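Local coordinates for integron Cassette Protein Hfx_Cass5 (Unidentified, PDB 3IF4) that is of unknown function but is an integron gene-cassette protein that assembles from two copies, with a beta-sheet running on across their interface, at residues M22-I30 and H39-F47. Sequence-based numbering, arbitrary orientation.
Sequences MKQEFVAAI and HVTPGESQF
Glu-25 reaches from strand 23-30 into the turn that follows strand 39-42, and its carboxylate binds three donors there. With CG anti to the backbone N (chi1 173°) and the chain extended beyond it, the acid projects straight into the turn. Beyond CB, Glu-25 CG lies 4.0 Å from Glu-44 CG, and Glu-25 CD 3.5 Å from that CG. At the tip the oxygens divide the work. Glu-25 OE1 takes the Ser-45 hydroxyl on its syn lone pair, Ser-45 OG lying 2.5 Å away, and also meets Lys-23 NZ in the longer, weak arm of a salt-bridge network. Glu-25 OE2 accepts Ser-45 N at 2.9 Å, nearly straight, on the syn side but 30° out of the carboxylate plane, and Glu-44 N from above that plane, both from the same face. The network's other arm joins Lys-23 NZ to Glu-44 OE2 (2.9 Å). With an alanine at Glu-25, the Ser-45 hydroxyl and the amides of Glu-44 and Ser-45 would probably lose their shared acceptor, and Lys-23 one of its two acids. Farther along the hairpin, a classic beta bulge lets Thr-41 O accept from both Ala-28 N and Ala-29 N, while Ile-30 CD1 packs on Val-40 CG2 at 3.6 Å. Strand 23-30 also pairs in parallel with a strand of the second subunit. Lys-23, set between two acids, probably offsets their mutual repulsion and favours the ionised form of both.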
loop_
_atom_site.group_PDB
_atom_site.type_symbol
_atom_site.label_atom_id
_atom_site.label_comp_id
_atom_site.label_asym_id
_atom_site.label_seq_id
_atom_site.Cartn_x
_atom_site.Cartn_y
_atom_site.Cartn_z
HETATM N N MSE A 22 6.556 -25.633 -11.911
HETATM C CA MSE A 22 5.308 -24.921 -11.664
HETATM C C MSE A 22 4.196 -25.920 -11.369
HETATM O O MSE A 22 3.908 -26.809 -12.172
HETATM C CB MSE A 22 4.945 -24.037 -12.861
HETATM C CG MSE A 22 3.744 -23.118 -12.646
HETATM SE SE MSE A 22 4.020 -21.702 -11.311
HETATM C CE MSE A 22 5.850 -21.272 -11.735
ATOM N N LYS A 23 3.588 -25.776 -10.200
ATOM C CA LYS A 23 2.550 -26.684 -9.745
ATOM C C LYS A 23 1.200 -25.978 -9.754
ATOM O O LYS A 23 1.022 -24.944 -9.101
ATOM C CB LYS A 23 2.888 -27.174 -8.332
ATOM C CG LYS A 23 1.726 -27.762 -7.530
ATOM C CD LYS A 23 1.932 -27.514 -6.032
ATOM C CE LYS A 23 1.223 -28.541 -5.162
ATOM N NZ LYS A 23 -0.188 -28.770 -5.561
ATOM N N GLN A 24 0.253 -26.531 -10.503
ATOM C CA GLN A 24 -1.106 -26.004 -10.518
ATOM C C GLN A 24 -1.844 -26.537 -9.288
ATOM O O GLN A 24 -1.654 -27.688 -8.897
ATOM C CB GLN A 24 -1.809 -26.419 -11.811
ATOM C CG GLN A 24 -2.980 -25.542 -12.223
ATOM C CD GLN A 24 -3.566 -25.942 -13.574
ATOM O OE1 GLN A 24 -4.417 -25.245 -14.122
ATOM N NE2 GLN A 24 -3.102 -27.065 -14.119
ATOM N N GLU A 25 -2.682 -25.708 -8.671
ATOM C CA GLU A 25 -3.295 -26.071 -7.394
ATOM C C GLU A 25 -4.641 -25.373 -7.185
ATOM O O GLU A 25 -4.809 -24.212 -7.554
ATOM C CB GLU A 25 -2.329 -25.722 -6.251
ATOM C CG GLU A 25 -2.885 -25.878 -4.834
ATOM C CD GLU A 25 -1.825 -25.618 -3.770
ATOM O OE1 GLU A 25 -0.644 -25.913 -4.035
ATOM O OE2 GLU A 25 -2.161 -25.124 -2.673
ATOM N N PHE A 26 -5.595 -26.083 -6.590
ATOM C CA PHE A 26 -6.916 -25.517 -6.338
ATOM C C PHE A 26 -6.925 -24.536 -5.167
ATOM O O PHE A 26 -6.286 -24.760 -4.143
ATOM C CB PHE A 26 -7.941 -26.621 -6.062
ATOM C CG PHE A 26 -8.575 -27.185 -7.298
ATOM C CD1 PHE A 26 -9.280 -26.364 -8.164
ATOM C CD2 PHE A 26 -8.486 -28.543 -7.584
ATOM C CE1 PHE A 26 -9.876 -26.882 -9.302
ATOM C CE2 PHE A 26 -9.078 -29.064 -8.719
ATOM C CZ PHE A 26 -9.771 -28.233 -9.581
ATOM N N VAL A 27 -7.671 -23.452 -5.318
ATOM C CA VAL A 27 -7.916 -22.563 -4.197
ATOM C C VAL A 27 -9.050 -23.141 -3.359
ATOM O O VAL A 27 -10.140 -23.368 -3.873
ATOM C CB VAL A 27 -8.330 -21.179 -4.681
ATOM C CG1 VAL A 27 -8.903 -20.376 -3.526
ATOM C CG2 VAL A 27 -7.146 -20.476 -5.354
ATOM N N ALA A 28 -8.804 -23.377 -2.076
ATOM C CA ALA A 28 -9.859 -23.885 -1.201
ATOM C C ALA A 28 -10.851 -22.798 -0.755
ATOM O O ALA A 28 -12.025 -23.088 -0.528
ATOM C CB ALA A 28 -9.268 -24.605 0.009
ATOM N N ALA A 29 -10.395 -21.553 -0.621
ATOM C CA ALA A 29 -11.323 -20.484 -0.240
ATOM C C ALA A 29 -10.880 -19.065 -0.600
ATOM O O ALA A 29 -9.685 -18.742 -0.612
ATOM C CB ALA A 29 -11.674 -20.579 1.252
ATOM N N ILE A 30 -11.862 -18.223 -0.902
ATOM C CA ILE A 30 -11.639 -16.786 -1.000
ATOM C C ILE A 30 -12.532 -16.139 0.048
ATOM O O ILE A 30 -13.740 -16.413 0.109
ATOM C CB ILE A 30 -11.992 -16.232 -2.389
ATOM C CG1 ILE A 30 -11.243 -16.995 -3.486
ATOM C CG2 ILE A 30 -11.706 -14.725 -2.457
ATOM C CD1 ILE A 30 -9.761 -16.747 -3.487
ATOM N N HIS A 39 -8.540 -12.779 1.561
ATOM C CA HIS A 39 -7.752 -13.967 1.873
ATOM C C HIS A 39 -7.892 -15.039 0.804
ATOM O O HIS A 39 -9.002 -15.341 0.361
ATOM C CB HIS A 39 -8.205 -14.562 3.205
ATOM C CG HIS A 39 -7.734 -13.803 4.408
ATOM N ND1 HIS A 39 -8.304 -12.609 4.808
ATOM C CD2 HIS A 39 -6.766 -14.081 5.310
ATOM C CE1 HIS A 39 -7.702 -12.186 5.905
ATOM N NE2 HIS A 39 -6.765 -13.058 6.231
ATOM N N VAL A 40 -6.760 -15.613 0.396
ATOM C CA VAL A 40 -6.752 -16.744 -0.515
ATOM C C VAL A 40 -6.138 -17.953 0.197
ATOM O O VAL A 40 -4.964 -17.940 0.573
ATOM C CB VAL A 40 -5.968 -16.451 -1.815
ATOM C CG1 VAL A 40 -5.942 -17.698 -2.704
ATOM C CG2 VAL A 40 -6.575 -15.276 -2.562
ATOM N N THR A 41 -6.953 -18.982 0.401
ATOM C CA THR A 41 -6.529 -20.183 1.103
ATOM C C THR A 41 -6.212 -21.279 0.095
ATOM O O THR A 41 -7.116 -21.813 -0.541
ATOM C CB THR A 41 -7.638 -20.700 2.035
ATOM O OG1 THR A 41 -8.060 -19.640 2.904
ATOM C CG2 THR A 41 -7.140 -21.889 2.856
ATOM N N PRO A 42 -4.923 -21.607 -0.060
ATOM C CA PRO A 42 -4.498 -22.634 -1.011
ATOM C C PRO A 42 -4.978 -24.007 -0.560
ATOM O O PRO A 42 -5.209 -24.220 0.630
ATOM C CB PRO A 42 -2.970 -22.566 -0.949
ATOM C CG PRO A 42 -2.648 -21.275 -0.236
ATOM C CD PRO A 42 -3.787 -21.047 0.690
ATOM N N GLY A 43 -5.130 -24.925 -1.506
ATOM C CA GLY A 43 -5.592 -26.264 -1.201
ATOM C C GLY A 43 -4.622 -27.064 -0.352
ATOM O O GLY A 43 -5.046 -27.852 0.484
ATOM N N GLU A 44 -3.324 -26.859 -0.556
ATOM C CA GLU A 44 -2.327 -27.709 0.086
ATOM C C GLU A 44 -1.000 -27.016 0.401
ATOM O O GLU A 44 -0.361 -27.328 1.397
ATOM C CB GLU A 44 -2.087 -28.982 -0.747
ATOM C CG GLU A 44 -2.064 -28.765 -2.259
ATOM C CD GLU A 44 -2.050 -30.071 -3.059
ATOM O OE1 GLU A 44 -1.680 -31.125 -2.492
ATOM O OE2 GLU A 44 -2.405 -30.040 -4.260
ATOM N N SER A 45 -0.585 -26.076 -0.438
ATOM C CA SER A 45 0.711 -25.436 -0.242
ATOM C C SER A 45 0.721 -24.400 0.889
ATOM O O SER A 45 -0.311 -23.810 1.220
ATOM C CB SER A 45 1.186 -24.793 -1.542
ATOM O OG SER A 45 1.392 -25.773 -2.537
ATOM N N GLN A 46 1.897 -24.189 1.471
ATOM C CA GLN A 46 2.101 -23.121 2.449
ATOM C C GLN A 46 3.170 -22.125 1.966
ATOM O O GLN A 46 4.112 -22.502 1.269
ATOM C CB GLN A 46 2.473 -23.708 3.814
ATOM C CG GLN A 46 3.589 -24.743 3.766
ATOM C CD GLN A 46 4.157 -25.052 5.140
ATOM O OE1 GLN A 46 3.416 -25.317 6.089
ATOM N NE2 GLN A 46 5.482 -25.017 5.254
ATOM N N PHE A 47 3.027 -20.855 2.332
ATOM C CA PHE A 47 3.924 -19.827 1.815
ATOM C C PHE A 47 4.542 -18.946 2.903
ATOM O O PHE A 47 4.356 -17.726 2.908
ATOM C CB PHE A 47 3.193 -18.962 0.791
ATOM C CG PHE A 47 2.692 -19.722 -0.406
ATOM C CD1 PHE A 47 1.437 -20.311 -0.395
ATOM C CD2 PHE A 47 3.472 -19.839 -1.548
ATOM C CE1 PHE A 47 0.967 -21.008 -1.497
ATOM C CE2 PHE A 47 3.002 -20.526 -2.657
ATOM C CZ PHE A 47 1.745 -21.108 -2.631
HETATM O O HOH W 1 -4.828 -28.657 -5.860
HETATM O O HOH W 2 -9.857 -17.854 2.437
#